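Local coordinates for mitochondrial antiviral signaling protein (MAVS) (Equus caballus, PDB 4O9L) that probably relays antiviral innate immune signals, its caspase recruitment domain being linked to prion-like filaments, at residues 9-14 with 89-94; 33-38 with 72-77. The protein carries 1 engineered substitution. All blocks are in the same frame, centred on the assembly; numbering follows the deposited sequence.

In the fold
Both contacts lie in one all-helical caspase recruitment domain of the death-fold clan, their centres about 14 Å apart. Contact 1 joins the helix 6-17 to the last one, 85-96, and so brings the two ends of the domain together. Contact 2 is nested inside the long chain loop that contact 1 closes: the loop between helices 27-30 and 39-66 leans on helix 71-81. That helix links the two, since Ile-76 packs on Val-91 and Ala-92, while Val-72 touches Thr-11 and Val-91. Helix 71-81 thus has the loop 33-38 against one part of its surface and the terminal helices against another, within one compact helical bundle, the kind of domain that MAVS probably uses to build its filaments.

Contact 1. Residues 9-14 with 89-94; sequences DKTFQY and DEVARI
Ile-94 lays its CG1 over the ring of Tyr-14, 3.5 Å from the ring centroid and 10° off the normal, a CH-pi contact made over the face. The branches of Ile-94 divide the work: CD1 continues over the CD1 side of the ring, whereas CG2 reaches back to Tyr-14 CB and to CG of Lys-10, the latter at 3.7 Å. The Tyr-14 ring reaches segment 89-94 because a chi1 of 172° turns CG away from the backbone N. Its hydroxyl end comes near Glu-90 CB and lies 3.7 Å from NH1 of Arg-93, at the edge of a guanidinium turned 74° from the ring; no hydrogen bond forms there. The same NH1 pairs with OE1 of Glu-90 at 2.7 Å, a salt bridge within one helix turn whose hydrogen bond is weak. Deeper in, Thr-11 CG2 meets Val-91 CG1 at 3.7 Å, while Thr-11 OG1 bonds to the carbonyl of Ala-7. Lys-10 runs its CD past the carbonyl O of Ile-94, and its NZ bonds to Ser-97 O. No hydrogen bond joins the two segments, so their contact rests on aliphatic and aromatic surfaces, and Glu-90 and Arg-93 pair with each other beside the tyrosine hydroxyl.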
loop_
_atom_site.group_PDB
_atom_site.type_symbol
_atom_site.label_atom_id
_atom_site.label_comp_id
_atom_site.label_asym_id
_atom_site.label_seq_id
_atom_site.Cartn_x
_atom_site.Cartn_y
_atom_site.Cartn_z
ATOM N N ASP A 9 -11.677 -4.513 -2.033
ATOM C CA ASP A 9 -11.602 -5.608 -1.072
ATOM C C ASP A 9 -10.828 -6.793 -1.636
ATOM O O ASP A 9 -9.965 -7.371 -0.959
ATOM C CB ASP A 9 -13.010 -6.049 -0.687
ATOM C CG ASP A 9 -13.011 -7.307 0.159
ATOM O OD1 ASP A 9 -12.531 -7.251 1.305
ATOM O OD2 ASP A 9 -13.497 -8.353 -0.320
ATOM N N LYS A 10 -11.140 -7.148 -2.880
ATOM C CA LYS A 10 -10.459 -8.236 -3.579
ATOM C C LYS A 10 -8.963 -7.970 -3.656
ATOM O O LYS A 10 -8.139 -8.876 -3.459
ATOM C CB LYS A 10 -11.032 -8.386 -4.992
ATOM C CG LYS A 10 -10.252 -9.337 -5.881
ATOM C CD LYS A 10 -10.889 -9.447 -7.262
ATOM C CE LYS A 10 -12.337 -9.939 -7.175
ATOM N NZ LYS A 10 -13.102 -9.552 -8.397
ATOM N N THR A 11 -8.617 -6.717 -3.927
ATOM C CA THR A 11 -7.219 -6.308 -3.998
ATOM C C THR A 11 -6.551 -6.400 -2.623
ATOM O O THR A 11 -5.462 -6.961 -2.497
ATOM C CB THR A 11 -7.073 -4.884 -4.568
ATOM O OG1 THR A 11 -7.719 -4.820 -5.845
ATOM C CG2 THR A 11 -5.579 -4.503 -4.736
ATOM N N PHE A 12 -7.209 -5.866 -1.594
ATOM C CA PHE A 12 -6.663 -5.954 -0.248
ATOM C C PHE A 12 -6.433 -7.413 0.162
ATOM O O PHE A 12 -5.403 -7.753 0.754
ATOM C CB PHE A 12 -7.562 -5.245 0.766
ATOM C CG PHE A 12 -7.013 -5.274 2.168
ATOM C CD1 PHE A 12 -6.064 -4.344 2.571
ATOM C CD2 PHE A 12 -7.428 -6.243 3.070
ATOM C CE1 PHE A 12 -5.535 -4.377 3.863
ATOM C CE2 PHE A 12 -6.903 -6.289 4.360
ATOM C CZ PHE A 12 -5.968 -5.359 4.762
ATOM N N GLN A 13 -7.386 -8.277 -0.165
ATOM C CA GLN A 13 -7.273 -9.680 0.210
ATOM C C GLN A 13 -6.137 -10.371 -0.540
ATOM O O GLN A 13 -5.454 -11.244 0.004
ATOM C CB GLN A 13 -8.605 -10.409 -0.009
ATOM C CG GLN A 13 -9.759 -9.879 0.859
ATOM C CD GLN A 13 -9.428 -9.844 2.351
ATOM O OE1 GLN A 13 -8.757 -10.739 2.877
ATOM N NE2 GLN A 13 -9.910 -8.809 3.042
ATOM N N TYR A 14 -5.927 -9.970 -1.784
ATOM C CA TYR A 14 -4.829 -10.509 -2.569
ATOM C C TYR A 14 -3.489 -10.145 -1.929
ATOM O O TYR A 14 -2.623 -11.012 -1.757
ATOM C CB TYR A 14 -4.893 -9.999 -4.011
ATOM C CG TYR A 14 -3.671 -10.356 -4.830
ATOM C CD1 TYR A 14 -3.519 -11.625 -5.382
ATOM C CD2 TYR A 14 -2.669 -9.421 -5.053
ATOM C CE1 TYR A 14 -2.388 -11.950 -6.145
ATOM C CE2 TYR A 14 -1.534 -9.730 -5.807
ATOM C CZ TYR A 14 -1.399 -10.992 -6.348
ATOM O OH TYR A 14 -0.272 -11.285 -7.098
ATOM N N ASP A 89 1.772 -3.880 -11.718
ATOM C CA ASP A 89 1.004 -4.613 -12.727
ATOM C C ASP A 89 0.152 -5.730 -12.113
ATOM O O ASP A 89 -0.979 -5.968 -12.544
ATOM C CB ASP A 89 1.911 -5.205 -13.820
ATOM C CG ASP A 89 2.554 -4.138 -14.706
ATOM O OD1 ASP A 89 2.026 -3.004 -14.779
ATOM O OD2 ASP A 89 3.597 -4.440 -15.331
ATOM N N GLU A 90 0.685 -6.419 -11.112
ATOM C CA GLU A 90 -0.056 -7.533 -10.523
ATOM C C GLU A 90 -1.266 -7.028 -9.737
ATOM O O GLU A 90 -2.345 -7.642 -9.769
ATOM C CB GLU A 90 0.855 -8.412 -9.657
ATOM C CG GLU A 90 1.844 -9.256 -10.474
ATOM C CD GLU A 90 1.151 -10.085 -11.557
ATOM O OE1 GLU A 90 0.459 -11.075 -11.220
ATOM O OE2 GLU A 90 1.294 -9.742 -12.753
ATOM N N VAL A 91 -1.083 -5.904 -9.048
ATOM C CA VAL A 91 -2.157 -5.285 -8.268
ATOM C C VAL A 91 -3.261 -4.797 -9.200
ATOM O O VAL A 91 -4.436 -5.026 -8.935
ATOM C CB VAL A 91 -1.631 -4.101 -7.398
ATOM C CG1 VAL A 91 -2.792 -3.282 -6.801
ATOM C CG2 VAL A 91 -0.748 -4.613 -6.281
ATOM N N ALA A 92 -2.887 -4.129 -10.293
ATOM C CA ALA A 92 -3.879 -3.675 -11.264
ATOM C C ALA A 92 -4.649 -4.849 -11.874
ATOM O O ALA A 92 -5.853 -4.752 -12.122
ATOM C CB ALA A 92 -3.227 -2.857 -12.360
ATOM N N ARG A 93 -3.944 -5.942 -12.151
ATOM C CA ARG A 93 -4.586 -7.119 -12.734
ATOM C C ARG A 93 -5.659 -7.687 -11.788
ATOM O O ARG A 93 -6.767 -8.021 -12.227
ATOM C CB ARG A 93 -3.534 -8.167 -13.102
ATOM C CG ARG A 93 -4.059 -9.380 -13.845
ATOM C CD ARG A 93 -3.035 -10.501 -13.764
ATOM N NE ARG A 93 -2.377 -10.487 -12.458
ATOM C CZ ARG A 93 -2.742 -11.229 -11.414
ATOM N NH1 ARG A 93 -2.081 -11.122 -10.267
ATOM N NH2 ARG A 93 -3.760 -12.080 -11.517
ATOM N N ILE A 94 -5.352 -7.772 -10.495
ATOM C CA ILE A 94 -6.343 -8.254 -9.518
ATOM C C ILE A 94 -7.538 -7.296 -9.418
ATOM O O ILE A 94 -8.691 -7.725 -9.433
ATOM C CB ILE A 94 -5.724 -8.464 -8.114
ATOM C CG1 ILE A 94 -4.706 -9.608 -8.150
ATOM C CG2 ILE A 94 -6.801 -8.761 -7.087
ATOM C CD1 ILE A 94 -5.303 -10.955 -8.558
#

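Contact 2. Residues 33-38 with 72-77; sequences YLSCLT and VHSLIG
Ser-74 points its side chain from helix 71-81 into the turn 34-37, CB first meeting Cys-36, whose SG lies 3.6 Å away. One atom on, OG enters the bend of the loop, 3.3 Å from Leu-34 CA and 3.5 Å from Cys-36 SG. OG stands anti to the backbone N of Ser-74 (chi1 -172°), a setting that carries it out from the helix to the loop amides. There it accepts a weak hydrogen bond from Cys-36 N, 3.5 Å long with an N-H...O angle of 151°; Ser-35 N is nearer to OG but badly angled for a bond. The loop keeps its own shape as a type I turn, closed by Leu-37 N bonding to Leu-34 O. Next to the serine, Leu-34 sends CD2 to CA of Leu-75 at 3.7 Å, and its side chain also touches Leu-61 and Ala-78. Two waters complete the seam. One donates to Ser-74 O at 2.8 Å and weakly to Tyr-33 O; the other binds Ser-35 OG at 2.6 Å and, weakly, Ser-74 OG. The single direct hydrogen bond is weak, so the contact rests largely on van der Waals packing of Ser-74, Cys-36 and Leu-34, with two waters bridging polar atoms of the segments.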
loop_
_atom_site.group_PDB
_atom_site.type_symbol
_atom_site.label_atom_id
_atom_site.label_comp_id
_atom_site.label_asym_id
_atom_site.label_seq_id
_atom_site.Cartn_x
_atom_site.Cartn_y
_atom_site.Cartn_z
ATOM N N TYR A 33 4.882 9.032 -1.925
ATOM C CA TYR A 33 4.181 8.880 -3.201
ATOM C C TYR A 33 2.698 8.549 -3.048
ATOM O O TYR A 33 1.920 8.715 -3.989
ATOM C CB TYR A 33 4.860 7.810 -4.068
ATOM C CG TYR A 33 6.231 8.201 -4.557
ATOM C CD1 TYR A 33 6.383 9.121 -5.592
ATOM C CD2 TYR A 33 7.374 7.659 -3.982
ATOM C CE1 TYR A 33 7.649 9.489 -6.046
ATOM C CE2 TYR A 33 8.642 8.016 -4.432
ATOM C CZ TYR A 33 8.767 8.932 -5.458
ATOM O OH TYR A 33 10.014 9.289 -5.905
ATOM N N LEU A 34 2.312 8.065 -1.868
ATOM C CA LEU A 34 0.940 7.627 -1.627
ATOM C C LEU A 34 0.064 8.826 -1.295
ATOM O O LEU A 34 -0.163 9.130 -0.123
ATOM C CB LEU A 34 0.907 6.593 -0.489
ATOM C CG LEU A 34 1.665 5.295 -0.811
ATOM C CD1 LEU A 34 2.000 4.504 0.454
ATOM C CD2 LEU A 34 0.867 4.417 -1.772
ATOM N N SER A 35 -0.420 9.508 -2.329
ATOM C CA SER A 35 -1.155 10.765 -2.167
ATOM C C SER A 35 -2.486 10.607 -1.430
ATOM O O SER A 35 -3.117 11.600 -1.060
ATOM C CB SER A 35 -1.363 11.444 -3.533
ATOM O OG SER A 35 -2.129 10.624 -4.416
ATOM N N CYS A 36 -2.922 9.365 -1.219
ATOM C CA CYS A 36 -4.186 9.126 -0.534
ATOM C C CYS A 36 -4.025 9.206 0.969
ATOM O O CYS A 36 -5.008 9.359 1.677
ATOM C CB CYS A 36 -4.798 7.775 -0.915
ATOM S SG CYS A 36 -3.823 6.351 -0.384
ATOM N N LEU A 37 -2.786 9.112 1.451
ATOM C CA LEU A 37 -2.513 9.253 2.881
ATOM C C LEU A 37 -2.599 10.723 3.310
ATOM O O LEU A 37 -2.245 11.627 2.548
ATOM C CB LEU A 37 -1.126 8.680 3.225
ATOM C CG LEU A 37 -0.956 7.192 2.920
ATOM C CD1 LEU A 37 0.444 6.696 3.279
ATOM C CD2 LEU A 37 -2.012 6.399 3.698
ATOM N N THR A 38 -3.080 10.965 4.527
ATOM C CA THR A 38 -3.085 12.320 5.075
ATOM C C THR A 38 -1.715 12.636 5.658
ATOM O O THR A 38 -0.900 11.725 5.872
ATOM C CB THR A 38 -4.162 12.488 6.152
ATOM O OG1 THR A 38 -3.918 11.553 7.208
ATOM C CG2 THR A 38 -5.547 12.227 5.557
ATOM N N VAL A 72 -5.988 1.935 -3.938
ATOM C CA VAL A 72 -5.455 0.972 -4.902
ATOM C C VAL A 72 -4.649 1.684 -5.996
ATOM O O VAL A 72 -3.529 1.302 -6.311
ATOM C CB VAL A 72 -6.557 0.084 -5.513
ATOM C CG1 VAL A 72 -5.984 -0.772 -6.637
ATOM C CG2 VAL A 72 -7.182 -0.804 -4.437
ATOM N N HIS A 73 -5.215 2.746 -6.551
ATOM C CA HIS A 73 -4.552 3.472 -7.633
ATOM C C HIS A 73 -3.394 4.321 -7.125
ATOM O O HIS A 73 -2.380 4.496 -7.815
ATOM C CB HIS A 73 -5.606 4.269 -8.415
ATOM C CG HIS A 73 -6.766 3.424 -8.799
ATOM N ND1 HIS A 73 -6.695 2.468 -9.798
ATOM C CD2 HIS A 73 -8.014 3.293 -8.269
ATOM C CE1 HIS A 73 -7.837 1.823 -9.887
ATOM N NE2 HIS A 73 -8.661 2.314 -8.961
ATOM N N SER A 74 -3.532 4.827 -5.905
ATOM C CA SER A 74 -2.412 5.479 -5.239
ATOM C C SER A 74 -1.241 4.497 -5.124
ATOM O O SER A 74 -0.112 4.819 -5.502
ATOM C CB SER A 74 -2.839 5.978 -3.851
ATOM O OG SER A 74 -1.823 6.782 -3.268
ATOM N N LEU A 75 -1.514 3.292 -4.620
ATOM C CA LEU A 75 -0.471 2.272 -4.466
ATOM C C LEU A 75 0.173 1.870 -5.788
ATOM O O LEU A 75 1.391 1.744 -5.875
ATOM C CB LEU A 75 -1.037 1.035 -3.782
ATOM C CG LEU A 75 -0.125 -0.184 -3.615
ATOM C CD1 LEU A 75 1.089 0.165 -2.753
ATOM C CD2 LEU A 75 -0.949 -1.322 -2.978
ATOM N N ILE A 76 -0.649 1.662 -6.811
ATOM C CA ILE A 76 -0.139 1.297 -8.127
ATOM C C ILE A 76 0.825 2.369 -8.622
ATOM O O ILE A 76 1.946 2.052 -9.041
ATOM C CB ILE A 76 -1.284 1.087 -9.144
ATOM C CG1 ILE A 76 -2.016 -0.222 -8.830
ATOM C CG2 ILE A 76 -0.754 1.081 -10.596
ATOM C CD1 ILE A 76 -3.376 -0.328 -9.455
ATOM N N GLY A 77 0.405 3.633 -8.559
ATOM C CA GLY A 77 1.276 4.732 -8.969
ATOM C C GLY A 77 2.574 4.785 -8.173
ATOM O O GLY A 77 3.665 5.015 -8.718
HETATM O O HOH W 1 0.762 7.139 -6.824
HETATM O O HOH W 2 -1.249 8.675 -5.943
#